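Pectate lyase 47 (Bacillus sp. TS-47, PDB 1VBL) probably cleaves pectate, the polygalacturonate of plant cell walls, by calcium-dependent beta-elimination, as a heat-stable, secreted member of polysaccharide lyase family 1. Local coordinates at residues A[12-17]-A[390-395]; A[57-62]-A[132-137]; A[224-229]-A[251-256]; A[234-239]-A[261-266]. One frame throughout, in Å; residues are numbered along the deposited sequence.

Interaction 1: residues A[12-17]-A[390-395]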
loop_
_atom_site.group_PDB
_atom_site.type_symbol
_atom_site.label_atom_id
_atom_site.label_comp_id
_atom_site.label_asym_id
_atom_site.label_seq_id
_atom_site.Cartn_x
_atom_site.Cartn_y
_atom_site.Cartn_z
ATOM N N ASP A 12 -0.683 6.537 19.483
ATOM C CA ASP A 12 -1.107 5.612 18.440
ATOM C C ASP A 12 -0.085 5.367 17.332
ATOM O O ASP A 12 -0.125 6.001 16.273
ATOM C CB ASP A 12 -2.434 6.064 17.824
ATOM C CG ASP A 12 -3.059 4.987 16.949
ATOM O OD1 ASP A 12 -2.486 3.882 16.876
ATOM O OD2 ASP A 12 -4.113 5.240 16.334
ATOM N N GLY A 13 0.829 4.437 17.591
ATOM C CA GLY A 13 1.834 4.079 16.606
ATOM C C GLY A 13 2.986 5.045 16.408
ATOM O O GLY A 13 3.033 6.126 16.996
ATOM N N TRP A 14 3.921 4.647 15.553
ATOM C CA TRP A 14 5.094 5.460 15.266
ATOM C C TRP A 14 4.796 6.886 14.801
ATOM O O TRP A 14 5.608 7.787 15.015
ATOM C CB TRP A 14 5.977 4.752 14.237
ATOM C CG TRP A 14 6.910 3.727 14.829
ATOM C CD1 TRP A 14 6.947 2.386 14.552
ATOM C CD2 TRP A 14 7.999 3.980 15.731
ATOM N NE1 TRP A 14 7.997 1.793 15.221
ATOM C CE2 TRP A 14 8.656 2.749 15.950
ATOM C CE3 TRP A 14 8.482 5.131 16.371
ATOM C CZ2 TRP A 14 9.776 2.636 16.781
ATOM C CZ3 TRP A 14 9.598 5.017 17.200
ATOM C CH2 TRP A 14 10.231 3.777 17.397
ATOM N N ALA A 15 3.643 7.098 14.169
ATOM C CA ALA A 15 3.280 8.435 13.700
ATOM C C ALA A 15 3.010 9.386 14.866
ATOM O O ALA A 15 2.877 10.596 14.673
ATOM C CB ALA A 15 2.057 8.359 12.797
ATOM N N ALA A 16 2.924 8.841 16.075
ATOM C CA ALA A 16 2.674 9.658 17.260
ATOM C C ALA A 16 3.978 10.214 17.834
ATOM O O ALA A 16 3.967 11.045 18.742
ATOM C CB ALA A 16 1.951 8.835 18.320
ATOM N N TYR A 17 5.100 9.757 17.287
ATOM C CA TYR A 17 6.413 10.198 17.746
ATOM C C TYR A 17 6.531 11.721 17.776
ATOM O O TYR A 17 6.064 12.411 16.866
ATOM C CB TYR A 17 7.506 9.625 16.842
ATOM C CG TYR A 17 8.902 10.026 17.262
ATOM C CD1 TYR A 17 9.530 9.414 18.347
ATOM C CD2 TYR A 17 9.583 11.044 16.596
ATOM C CE1 TYR A 17 10.804 9.808 18.760
ATOM C CE2 TYR A 17 10.854 11.446 17.000
ATOM C CZ TYR A 17 11.457 10.824 18.081
ATOM O OH TYR A 17 12.713 11.227 18.484
ATOM N N PRO A 390 8.194 -1.950 21.394
ATOM C CA PRO A 390 7.250 -0.933 20.915
ATOM C C PRO A 390 6.642 -0.197 22.103
ATOM O O PRO A 390 6.185 -0.823 23.059
ATOM C CB PRO A 390 6.200 -1.752 20.170
ATOM C CG PRO A 390 6.961 -2.955 19.714
ATOM C CD PRO A 390 7.806 -3.288 20.917
ATOM N N MET A 391 6.633 1.127 22.043
ATOM C CA MET A 391 6.072 1.912 23.131
ATOM C C MET A 391 4.839 2.684 22.665
ATOM O O MET A 391 3.989 3.062 23.472
ATOM C CB MET A 391 7.126 2.883 23.666
ATOM C CG MET A 391 7.357 2.792 25.168
ATOM S SD MET A 391 7.867 1.145 25.716
ATOM C CE MET A 391 9.639 1.218 25.446
ATOM N N PHE A 392 4.734 2.894 21.357
ATOM C CA PHE A 392 3.617 3.647 20.809
ATOM C C PHE A 392 2.334 2.892 20.520
ATOM O O PHE A 392 2.042 2.550 19.375
ATOM C CB PHE A 392 4.049 4.401 19.547
ATOM C CG PHE A 392 5.011 5.516 19.814
ATOM C CD1 PHE A 392 6.328 5.439 19.375
ATOM C CD2 PHE A 392 4.607 6.636 20.534
ATOM C CE1 PHE A 392 7.236 6.463 19.651
ATOM C CE2 PHE A 392 5.505 7.667 20.817
ATOM C CZ PHE A 392 6.822 7.578 20.375
ATOM N N TYR A 393 1.570 2.634 21.574
ATOM C CA TYR A 393 0.277 1.990 21.435
ATOM C C TYR A 393 -0.530 2.241 22.695
ATOM O O TYR A 393 0.023 2.351 23.791
ATOM C CB TYR A 393 0.403 0.480 21.165
ATOM C CG TYR A 393 1.016 -0.346 22.276
ATOM C CD1 TYR A 393 2.397 -0.541 22.350
ATOM C CD2 TYR A 393 0.210 -0.974 23.226
ATOM C CE1 TYR A 393 2.959 -1.351 23.341
ATOM C CE2 TYR A 393 0.761 -1.783 24.220
ATOM C CZ TYR A 393 2.133 -1.968 24.268
ATOM O OH TYR A 393 2.677 -2.789 25.229
ATOM N N HIS A 394 -1.840 2.363 22.530
ATOM C CA HIS A 394 -2.722 2.592 23.662
ATOM C C HIS A 394 -3.212 1.263 24.219
ATOM O O HIS A 394 -3.186 1.038 25.429
ATOM C CB HIS A 394 -3.919 3.443 23.235
ATOM C CG HIS A 394 -3.613 4.904 23.126
ATOM N ND1 HIS A 394 -4.096 5.833 24.022
ATOM C CD2 HIS A 394 -2.857 5.594 22.240
ATOM C CE1 HIS A 394 -3.652 7.034 23.691
ATOM N NE2 HIS A 394 -2.898 6.916 22.613
ATOM N N VAL A 395 -3.646 0.378 23.325
ATOM C CA VAL A 395 -4.164 -0.916 23.733
ATOM C C VAL A 395 -3.926 -2.005 22.700
ATOM O O VAL A 395 -4.044 -1.769 21.501
ATOM C CB VAL A 395 -5.696 -0.866 23.948
ATOM C CG1 VAL A 395 -6.190 -2.207 24.480
ATOM C CG2 VAL A 395 -6.063 0.260 24.891
HETATM O O HOH W 1 -0.657 2.018 18.003
#

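Interaction 2: residues A[57-62]-A[132-137]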
loop_
_atom_site.group_PDB
_atom_site.type_symbol
_atom_site.label_atom_id
_atom_site.label_comp_id
_atom_site.label_asym_id
_atom_site.label_seq_id
_atom_site.Cartn_x
_atom_site.Cartn_y
_atom_site.Cartn_z
ATOM N N VAL A 57 0.622 24.654 3.741
ATOM C CA VAL A 57 -0.405 25.379 4.480
ATOM C C VAL A 57 -1.419 24.394 5.054
ATOM O O VAL A 57 -1.941 23.542 4.331
ATOM C CB VAL A 57 -1.159 26.381 3.571
ATOM C CG1 VAL A 57 -2.313 27.009 4.338
ATOM C CG2 VAL A 57 -0.203 27.461 3.076
ATOM N N PRO A 58 -1.704 24.487 6.365
ATOM C CA PRO A 58 -2.673 23.577 6.984
ATOM C C PRO A 58 -3.966 23.587 6.178
ATOM O O PRO A 58 -4.550 24.640 5.952
ATOM C CB PRO A 58 -2.852 24.167 8.378
ATOM C CG PRO A 58 -1.478 24.692 8.676
ATOM C CD PRO A 58 -1.110 25.384 7.374
ATOM N N LYS A 59 -4.414 22.414 5.748
ATOM C CA LYS A 59 -5.624 22.336 4.944
ATOM C C LYS A 59 -6.369 21.027 5.127
ATOM O O LYS A 59 -5.764 19.962 5.298
ATOM C CB LYS A 59 -5.264 22.524 3.466
ATOM C CG LYS A 59 -4.169 21.578 2.979
ATOM C CD LYS A 59 -3.487 22.105 1.725
ATOM C CE LYS A 59 -2.188 21.361 1.456
ATOM N NZ LYS A 59 -1.246 21.422 2.617
ATOM N N ILE A 60 -7.694 21.119 5.094
ATOM C CA ILE A 60 -8.553 19.956 5.226
ATOM C C ILE A 60 -9.322 19.824 3.927
ATOM O O ILE A 60 -9.924 20.787 3.445
ATOM C CB ILE A 60 -9.552 20.106 6.382
ATOM C CG1 ILE A 60 -8.798 20.176 7.710
ATOM C CG2 ILE A 60 -10.532 18.931 6.380
ATOM C CD1 ILE A 60 -9.682 20.452 8.910
ATOM N N ILE A 61 -9.293 18.627 3.361
ATOM C CA ILE A 61 -9.968 18.368 2.106
ATOM C C ILE A 61 -10.924 17.192 2.231
ATOM O O ILE A 61 -10.500 16.053 2.430
ATOM C CB ILE A 61 -8.940 18.085 0.998
ATOM C CG1 ILE A 61 -8.008 19.294 0.855
ATOM C CG2 ILE A 61 -9.653 17.778 -0.309
ATOM C CD1 ILE A 61 -6.889 19.110 -0.139
ATOM N N TYR A 62 -12.216 17.484 2.123
ATOM C CA TYR A 62 -13.251 16.464 2.214
ATOM C C TYR A 62 -13.589 15.949 0.829
ATOM O O TYR A 62 -13.921 16.725 -0.066
ATOM C CB TYR A 62 -14.512 17.039 2.866
ATOM C CG TYR A 62 -14.358 17.304 4.345
ATOM C CD1 TYR A 62 -14.251 16.248 5.251
ATOM C CD2 TYR A 62 -14.314 18.606 4.840
ATOM C CE1 TYR A 62 -14.106 16.481 6.615
ATOM C CE2 TYR A 62 -14.168 18.851 6.206
ATOM C CZ TYR A 62 -14.065 17.785 7.086
ATOM O OH TYR A 62 -13.922 18.018 8.436
ATOM N N SER A 132 2.500 19.075 2.893
ATOM C CA SER A 132 2.556 18.878 4.339
ATOM C C SER A 132 1.343 19.492 5.036
ATOM O O SER A 132 0.692 20.387 4.495
ATOM C CB SER A 132 3.836 19.500 4.907
ATOM O OG SER A 132 4.988 18.849 4.403
ATOM N N ASN A 133 1.052 19.004 6.239
ATOM C CA ASN A 133 -0.071 19.498 7.034
ATOM C C ASN A 133 -1.383 19.414 6.268
ATOM O O ASN A 133 -2.120 20.399 6.142
ATOM C CB ASN A 133 0.200 20.941 7.461
ATOM C CG ASN A 133 1.578 21.110 8.054
ATOM O OD1 ASN A 133 1.972 20.362 8.950
ATOM N ND2 ASN A 133 2.325 22.089 7.557
ATOM N N THR A 134 -1.680 18.221 5.772
ATOM C CA THR A 134 -2.889 18.008 5.005
ATOM C C THR A 134 -3.707 16.850 5.557
ATOM O O THR A 134 -3.158 15.834 5.983
ATOM C CB THR A 134 -2.559 17.683 3.526
ATOM O OG1 THR A 134 -1.697 18.694 2.989
ATOM C CG2 THR A 134 -3.841 17.614 2.694
ATOM N N SER A 135 -5.021 17.026 5.564
ATOM C CA SER A 135 -5.933 15.979 5.991
ATOM C C SER A 135 -6.898 15.792 4.830
ATOM O O SER A 135 -7.601 16.725 4.447
ATOM C CB SER A 135 -6.717 16.378 7.250
ATOM O OG SER A 135 -5.919 16.284 8.420
ATOM N N ILE A 136 -6.896 14.600 4.245
ATOM C CA ILE A 136 -7.807 14.287 3.152
ATOM C C ILE A 136 -8.762 13.284 3.776
ATOM O O ILE A 136 -8.369 12.168 4.138
ATOM C CB ILE A 136 -7.064 13.673 1.946
ATOM C CG1 ILE A 136 -5.997 14.659 1.452
ATOM C CG2 ILE A 136 -8.055 13.368 0.825
ATOM C CD1 ILE A 136 -5.208 14.191 0.241
ATOM N N ILE A 137 -10.015 13.707 3.914
ATOM C CA ILE A 137 -11.043 12.909 4.568
ATOM C C ILE A 137 -12.272 12.659 3.709
ATOM O O ILE A 137 -12.876 13.597 3.191
ATOM C CB ILE A 137 -11.517 13.622 5.859
ATOM C CG1 ILE A 137 -10.313 13.994 6.729
ATOM C CG2 ILE A 137 -12.510 12.751 6.606
ATOM C CD1 ILE A 137 -9.461 12.826 7.166
#

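Interaction 3: residues A[224-229]-A[251-256]. With CA (calcium ion), chain B.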
loop_
_atom_site.group_PDB
_atom_site.type_symbol
_atom_site.label_atom_id
_atom_site.label_comp_id
_atom_site.label_asym_id
_atom_site.label_seq_id
_atom_site.Cartn_x
_atom_site.Cartn_y
_atom_site.Cartn_z
ATOM N N PRO A 224 0.981 -12.819 -16.322
ATOM C CA PRO A 224 -0.181 -11.983 -16.011
ATOM C C PRO A 224 0.138 -10.514 -16.282
ATOM O O PRO A 224 1.211 -10.027 -15.928
ATOM C CB PRO A 224 -0.436 -12.276 -14.530
ATOM C CG PRO A 224 0.920 -12.669 -14.015
ATOM C CD PRO A 224 1.459 -13.533 -15.126
ATOM N N PHE A 225 -0.794 -9.821 -16.928
ATOM C CA PHE A 225 -0.609 -8.414 -17.264
ATOM C C PHE A 225 -0.865 -7.575 -16.014
ATOM O O PHE A 225 -1.961 -7.049 -15.812
ATOM C CB PHE A 225 -1.572 -8.026 -18.388
ATOM C CG PHE A 225 -1.182 -6.777 -19.117
ATOM C CD1 PHE A 225 0.115 -6.613 -19.601
ATOM C CD2 PHE A 225 -2.113 -5.770 -19.340
ATOM C CE1 PHE A 225 0.478 -5.460 -20.297
ATOM C CE2 PHE A 225 -1.760 -4.616 -20.033
ATOM C CZ PHE A 225 -0.460 -4.462 -20.513
ATOM N N GLN A 226 0.166 -7.462 -15.184
ATOM C CA GLN A 226 0.092 -6.727 -13.926
ATOM C C GLN A 226 0.081 -5.210 -14.092
ATOM O O GLN A 226 1.128 -4.561 -14.145
ATOM C CB GLN A 226 1.247 -7.176 -13.020
ATOM C CG GLN A 226 1.183 -8.670 -12.717
ATOM C CD GLN A 226 2.357 -9.193 -11.909
ATOM O OE1 GLN A 226 2.372 -10.362 -11.520
ATOM N NE2 GLN A 226 3.346 -8.341 -11.654
ATOM N N GLN A 227 -1.123 -4.656 -14.166
ATOM C CA GLN A 227 -1.306 -3.221 -14.327
ATOM C C GLN A 227 -1.434 -2.497 -12.990
ATOM O O GLN A 227 -1.541 -1.269 -12.944
ATOM C CB GLN A 227 -2.537 -2.952 -15.190
ATOM C CG GLN A 227 -2.353 -3.364 -16.644
ATOM C CD GLN A 227 -3.550 -3.000 -17.498
ATOM O OE1 GLN A 227 -4.532 -3.739 -17.564
ATOM N NE2 GLN A 227 -3.478 -1.844 -18.144
ATOM N N HIS A 228 -1.439 -3.263 -11.902
ATOM C CA HIS A 228 -1.524 -2.682 -10.565
ATOM C C HIS A 228 -0.157 -2.768 -9.916
ATOM O O HIS A 228 0.701 -3.536 -10.352
ATOM C CB HIS A 228 -2.484 -3.467 -9.661
ATOM C CG HIS A 228 -3.910 -3.443 -10.105
ATOM N ND1 HIS A 228 -4.553 -4.559 -10.591
ATOM C CD2 HIS A 228 -4.827 -2.449 -10.100
ATOM C CE1 HIS A 228 -5.810 -4.253 -10.867
ATOM N NE2 HIS A 228 -6.001 -2.980 -10.578
ATOM N N ASP A 229 0.054 -1.972 -8.879
ATOM C CA ASP A 229 1.293 -2.070 -8.141
ATOM C C ASP A 229 0.896 -2.140 -6.673
ATOM O O ASP A 229 0.096 -2.995 -6.300
ATOM C CB ASP A 229 2.233 -0.899 -8.415
ATOM C CG ASP A 229 3.666 -1.219 -8.007
ATOM O OD1 ASP A 229 4.113 -2.364 -8.233
ATOM O OD2 ASP A 229 4.351 -0.337 -7.472
ATOM N N HIS A 251 -6.275 -7.712 -4.098
ATOM C CA HIS A 251 -5.096 -7.031 -4.606
ATOM C C HIS A 251 -3.904 -7.957 -4.433
ATOM O O HIS A 251 -3.878 -8.787 -3.527
ATOM C CB HIS A 251 -4.869 -5.740 -3.817
ATOM C CG HIS A 251 -3.745 -4.897 -4.336
ATOM N ND1 HIS A 251 -3.870 -4.088 -5.445
ATOM C CD2 HIS A 251 -2.476 -4.731 -3.889
ATOM C CE1 HIS A 251 -2.727 -3.456 -5.659
ATOM N NE2 HIS A 251 -1.865 -3.830 -4.730
ATOM N N ASP A 252 -2.906 -7.795 -5.293
ATOM C CA ASP A 252 -1.713 -8.627 -5.245
ATOM C C ASP A 252 -0.680 -8.147 -4.214
ATOM O O ASP A 252 -0.613 -8.677 -3.100
ATOM C CB ASP A 252 -1.092 -8.691 -6.649
ATOM C CG ASP A 252 0.181 -9.504 -6.690
ATOM O OD1 ASP A 252 0.462 -10.219 -5.708
ATOM O OD2 ASP A 252 0.899 -9.433 -7.712
ATOM N N LYS A 253 0.112 -7.146 -4.590
ATOM C CA LYS A 253 1.161 -6.597 -3.728
ATOM C C LYS A 253 0.615 -5.441 -2.892
ATOM O O LYS A 253 0.491 -4.318 -3.375
ATOM C CB LYS A 253 2.326 -6.109 -4.590
ATOM C CG LYS A 253 2.921 -7.189 -5.491
ATOM C CD LYS A 253 4.097 -6.644 -6.285
ATOM C CE LYS A 253 4.777 -7.728 -7.110
ATOM N NZ LYS A 253 3.947 -8.202 -8.254
ATOM N N VAL A 254 0.318 -5.718 -1.628
ATOM C CA VAL A 254 -0.274 -4.718 -0.754
ATOM C C VAL A 254 0.620 -3.609 -0.208
ATOM O O VAL A 254 0.500 -2.454 -0.623
ATOM C CB VAL A 254 -0.990 -5.401 0.440
ATOM C CG1 VAL A 254 -1.644 -4.352 1.329
ATOM C CG2 VAL A 254 -2.034 -6.379 -0.079
ATOM N N THR A 255 1.514 -3.949 0.716
ATOM C CA THR A 255 2.359 -2.934 1.332
ATOM C C THR A 255 3.848 -3.226 1.422
ATOM O O THR A 255 4.285 -4.124 2.136
ATOM C CB THR A 255 1.845 -2.605 2.754
ATOM O OG1 THR A 255 0.569 -1.960 2.653
ATOM C CG2 THR A 255 2.824 -1.687 3.494
ATOM N N LEU A 256 4.618 -2.428 0.699
ATOM C CA LEU A 256 6.064 -2.543 0.698
ATOM C C LEU A 256 6.601 -1.493 1.670
ATOM O O LEU A 256 6.145 -0.351 1.671
ATOM C CB LEU A 256 6.595 -2.264 -0.710
ATOM C CG LEU A 256 8.096 -2.377 -0.975
ATOM C CD1 LEU A 256 8.552 -3.817 -0.789
ATOM C CD2 LEU A 256 8.383 -1.909 -2.397
HETATM CA CA CA B . 4.990 1.211 -5.502
HETATM O O HOH W 2 2.423 -11.492 -8.746
HETATM O O HOH W 3 5.730 -9.888 -10.165
HETATM O O HOH W 4 0.768 -6.860 -9.306
HETATM O O HOH W 5 -0.415 -5.519 -7.131
HETATM O O HOH W 6 5.058 2.266 -7.647
HETATM O O HOH W 7 6.621 2.715 -4.112
HETATM O O HOH W 8 7.002 -0.201 -6.031
#

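Interaction 4: residues A[234-239]-A[261-266]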
loop_
_atom_site.group_PDB
_atom_site.type_symbol
_atom_site.label_atom_id
_atom_site.label_comp_id
_atom_site.label_asym_id
_atom_site.label_seq_id
_atom_site.Cartn_x
_atom_site.Cartn_y
_atom_site.Cartn_z
ATOM N N ILE A 234 5.610 2.270 1.191
ATOM C CA ILE A 234 6.401 3.181 2.005
ATOM C C ILE A 234 7.873 2.972 1.684
ATOM O O ILE A 234 8.390 1.863 1.822
ATOM C CB ILE A 234 6.144 2.888 3.500
ATOM C CG1 ILE A 234 4.646 3.045 3.790
ATOM C CG2 ILE A 234 6.981 3.808 4.379
ATOM C CD1 ILE A 234 4.225 2.576 5.167
ATOM N N LYS A 235 8.556 4.034 1.268
ATOM C CA LYS A 235 9.965 3.895 0.914
ATOM C C LYS A 235 10.778 5.176 1.028
ATOM O O LYS A 235 10.274 6.232 1.420
ATOM C CB LYS A 235 10.083 3.369 -0.519
ATOM C CG LYS A 235 9.533 4.326 -1.569
ATOM C CD LYS A 235 9.666 3.758 -2.980
ATOM C CE LYS A 235 9.161 4.747 -4.023
ATOM N NZ LYS A 235 9.265 4.218 -5.414
ATOM N N ASN A 236 12.051 5.053 0.673
ATOM C CA ASN A 236 12.996 6.160 0.680
ATOM C C ASN A 236 13.020 7.005 1.942
ATOM O O ASN A 236 12.670 8.189 1.928
ATOM C CB ASN A 236 12.763 7.053 -0.540
ATOM C CG ASN A 236 13.011 6.322 -1.846
ATOM O OD1 ASN A 236 13.774 5.359 -1.887
ATOM N ND2 ASN A 236 12.381 6.784 -2.919
ATOM N N SER A 237 13.438 6.373 3.033
ATOM C CA SER A 237 13.576 7.027 4.321
ATOM C C SER A 237 12.319 7.616 4.943
ATOM O O SER A 237 12.411 8.503 5.783
ATOM C CB SER A 237 14.656 8.108 4.232
ATOM O OG SER A 237 15.851 7.564 3.702
ATOM N N SER A 238 11.146 7.144 4.532
ATOM C CA SER A 238 9.913 7.631 5.141
ATOM C C SER A 238 10.021 7.185 6.596
ATOM O O SER A 238 10.767 6.256 6.905
ATOM C CB SER A 238 8.689 7.002 4.474
ATOM O OG SER A 238 8.550 7.488 3.150
ATOM N N ASP A 239 9.288 7.824 7.495
ATOM C CA ASP A 239 9.420 7.462 8.901
ATOM C C ASP A 239 8.201 7.901 9.701
ATOM O O ASP A 239 7.492 8.822 9.302
ATOM C CB ASP A 239 10.672 8.158 9.453
ATOM C CG ASP A 239 11.392 7.349 10.514
ATOM O OD1 ASP A 239 10.977 6.212 10.810
ATOM O OD2 ASP A 239 12.397 7.863 11.052
ATOM N N ASP A 261 17.393 -3.489 -0.928
ATOM C CA ASP A 261 18.306 -4.144 0.007
ATOM C C ASP A 261 19.575 -3.315 0.197
ATOM O O ASP A 261 20.246 -3.419 1.223
ATOM C CB ASP A 261 18.732 -5.528 -0.512
ATOM C CG ASP A 261 17.618 -6.560 -0.458
ATOM O OD1 ASP A 261 16.555 -6.280 0.132
ATOM O OD2 ASP A 261 17.819 -7.667 -1.002
ATOM N N SER A 262 19.900 -2.492 -0.793
ATOM C CA SER A 262 21.121 -1.697 -0.740
ATOM C C SER A 262 20.990 -0.241 -0.308
ATOM O O SER A 262 22.001 0.441 -0.138
ATOM C CB SER A 262 21.821 -1.759 -2.097
ATOM O OG SER A 262 20.958 -1.314 -3.132
ATOM N N ARG A 263 19.767 0.244 -0.124
ATOM C CA ARG A 263 19.587 1.632 0.286
ATOM C C ARG A 263 19.820 1.771 1.783
ATOM O O ARG A 263 18.877 1.785 2.574
ATOM C CB ARG A 263 18.184 2.132 -0.074
ATOM C CG ARG A 263 18.002 3.634 0.117
ATOM C CD ARG A 263 16.651 4.106 -0.403
ATOM N NE ARG A 263 16.548 5.565 -0.456
ATOM C CZ ARG A 263 16.523 6.359 0.610
ATOM N NH1 ARG A 263 16.592 5.841 1.827
ATOM N NH2 ARG A 263 16.418 7.673 0.460
ATOM N N MET A 264 21.087 1.873 2.170
ATOM C CA MET A 264 21.439 2.006 3.576
ATOM C C MET A 264 20.847 3.277 4.168
ATOM O O MET A 264 20.796 3.434 5.386
ATOM C CB MET A 264 22.961 2.012 3.746
ATOM C CG MET A 264 23.641 0.718 3.310
ATOM S SD MET A 264 22.938 -0.757 4.096
ATOM C CE MET A 264 22.379 -1.671 2.668
ATOM N N ALA A 265 20.398 4.180 3.301
ATOM C CA ALA A 265 19.796 5.430 3.749
ATOM C C ALA A 265 18.497 5.157 4.508
ATOM O O ALA A 265 18.005 6.018 5.244
ATOM C CB ALA A 265 19.522 6.338 2.553
ATOM N N ASP A 266 17.943 3.959 4.328
ATOM C CA ASP A 266 16.710 3.580 5.013
ATOM C C ASP A 266 16.975 3.115 6.441
ATOM O O ASP A 266 16.067 3.094 7.274
ATOM C CB ASP A 266 15.976 2.469 4.253
ATOM C CG ASP A 266 15.238 2.987 3.035
ATOM O OD1 ASP A 266 14.992 4.209 2.971
ATOM O OD2 ASP A 266 14.891 2.173 2.150
HETATM O O HOH W 9 13.184 2.570 0.217
#

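Interaction 1: residues A[12-17]-A[390-395]
Two loops lying on the outer surface of the parallel beta-helix, over strands 239-251, 272-280 and 293-303, meet where the ring of Phe392 enters the bend formed by Gly13 to Tyr17. Phe392 is the centre of an inverse gamma turn. With CG anti to its own carbonyl carbon (chi1 -69°), the ring is directed into the short 3-10 turn of the other loop. There the backbone N of Tyr17 lies over one face of the phenyl group, toward its rim, its hydrogen bond going to Trp14 O. Phe392 CZ comes to the edge of the Tyr17 ring, 3.8 Å from its CD1, while Ala16 CB approaches obliquely, 4.1 Å from CD2 of Phe392. Trp14 brings the far rim of its indole, CZ3, to 3.7 Å from Phe392 CE1; the two ring planes are inclined at 54°, neither stacked nor edge-to-face. Gly13 suits its place because its phi is positive, which glycine adopts readily; its N donates to Phe392 O at 2.9 Å, from above the carbonyl plane. Water 1 also donates to Phe392 O (3.1 Å) and to Asp12 OD1 (2.8 Å). Asp12 is further committed to Lys9 and His275. The chemistry is thus an aromatic cluster around Phe392 beside a polar link: one carbonyl oxygen, gripped by an amide and a water, ties together loops that the sequence separates by more than 370 residues.

Interaction 2: residues A[57-62]-A[132-137]
Lys59 has CG between its backbone N and carbonyl carbon (chi1 53°), and its chain, extended beyond that, bends at the last torsion (chi4 -56°); together these carry the ammonium group back over the strand start to Thr134. In Thr134 the hydroxyl stands beside the backbone N, anti to the carbonyl carbon, which turns it to the lysine amine. Lys59 NZ donates to Thr134 OG1 at 2.8 Å and to Val57 O at the same length, with Asn55 O a further acceptor; Thr134 OG1 is also bonded to Gly131 O. Threonine suits this place by offering a hydroxyl to the lysine and a methyl, CG2, to the packing beside it.

The strands themselves, 59-62 and 134-137, run parallel at 12°. Lys59 and Ile61 use both N and O toward the neighbouring strand, from Lys59 N to Asn133 O (3.1 Å) through to Ile137 N to Ile61 O (2.8 Å), whereas Ile60 and Tyr62 bond to the chain at 31-35 on the other side. These are early coils of the parallel beta-helix. Lys59, Ile61, Thr134 and Ile136 share one face, with helix 38-44 against Ile61. On the other, Tyr62 and Ile137 lie side by side, Tyr62 CD1 3.8 Å from Ile137 CB, and Ile60 CG2 rests over the rim of one face of the tyrosine ring. Beta-branched residues fill this extended backbone well. The buried ammonium group is surrounded by carbonyl and hydroxyl oxygens, which probably offset much of the cost of enclosing its charge.

Interaction 3: residues A[224-229]-A[251-256]
Asp229 and His251 make the tight end of this contact. Asp229 O meets the edge of the His251 ring, 2.6 Å from NE2, but the N-H is strongly bent away from it (119°) and the hydrogen bond is weak. The same N-H also reaches Lys253 O, again weakly, at 2.8 Å. It therefore divides itself between two carbonyl oxygens that are both acceptors and stand only 3.2 Å apart. Water 5 supplements it, donating to Asp229 O at 2.7 Å and accepting from Lys253 N. His228 closes the packing with its CB, 4.0 Å from His251 CE1. At the other ring nitrogen of His251, Asp209 takes the bond and fixes the rotation of the imidazole, as Asp214 does for His228. Histidine suits such a place because it has two nitrogens on its edge, able to bond in different directions.

Here the chain turns a corner at Asp252, passing from one face of the parallel beta-helix to another beside the calcium site. Asp229 OD2 binds the calcium ion at 2.6 Å, along with Asp190, Asp233 and three waters.

Toward Gln226 the contact is loose and wet. Gln226, extended beyond CG, stops short of the weak salt bridge between Lys253 NZ and Asp252 OD2; Asp252 OD1 is held by Gln284. Gln226 NE2 and Lys253 NZ are both donors and share water 3. Water 2 lies between Gln226 OE1 and Asp252 OD2, and water 4 donates to Asp252 OD2 and, weakly, to His228 O.

Interaction 4: residues A[234-239]-A[261-266]
Ser237 and Arg263 carry most of the hydrogen bonding. Ser237 OG receives Arg263 NH1 at 2.7 Å, close to the guanidinium plane, and NH2 more weakly; it donates to Ala265 O at 3.1 Å, from above that carbonyl's plane. A small hydroxyl that both accepts and donates fits such a crossing. The backbone N of Ser237 gives a separate bond to Asp266 OD1, 2.7 Å long and met nearly along the C-O direction.

Charge pairing lies within 261-266: Arg263 NH1 forms a salt bridge to Asp266 OD1 at 2.6 Å, so one carboxylate oxygen serves both the arginine and the serine amide, and probably steadies the guanidinium.

Packing is supplied by Asn236, whose CA sits 3.5 Å above the centre of the guanidinium, on one face. The extended chain of Arg263 reaches Asn236, and the turn at chi4 (-68°) presents that face to Asn236 CA.

A water adds one further link: water 9 accepts from Asn236 N and donates to Asp266 OD2 at 2.6 Å.

Asn236 and Ser237, with positive phi, form the sharp turn between strands 232-235 and 239-251, a corner of the parallel beta-helix, here met by the 3-10 turn of the next coil's loop.

How the interactions relate
Interactions 3 and 4 join the same two successive coils. Their segments alternate along the chain, and they touch where Ile234 N and Leu256 O lie 2.7 Å apart, a probable hydrogen bond, although their centres are 20 Å apart. Interaction 3 holds a calcium ligand, Asp229; interaction 4 stands further off, the side chain of Asn236 being about 10 Å from the ion. Interaction 1 encloses all the others in the chain and comes within about 6 Å of interaction 4, nearest atoms. Interaction 2 belongs to early coils, about 17 Å from interaction 3 at nearest atoms, and like interaction 1 lies away from the metal site.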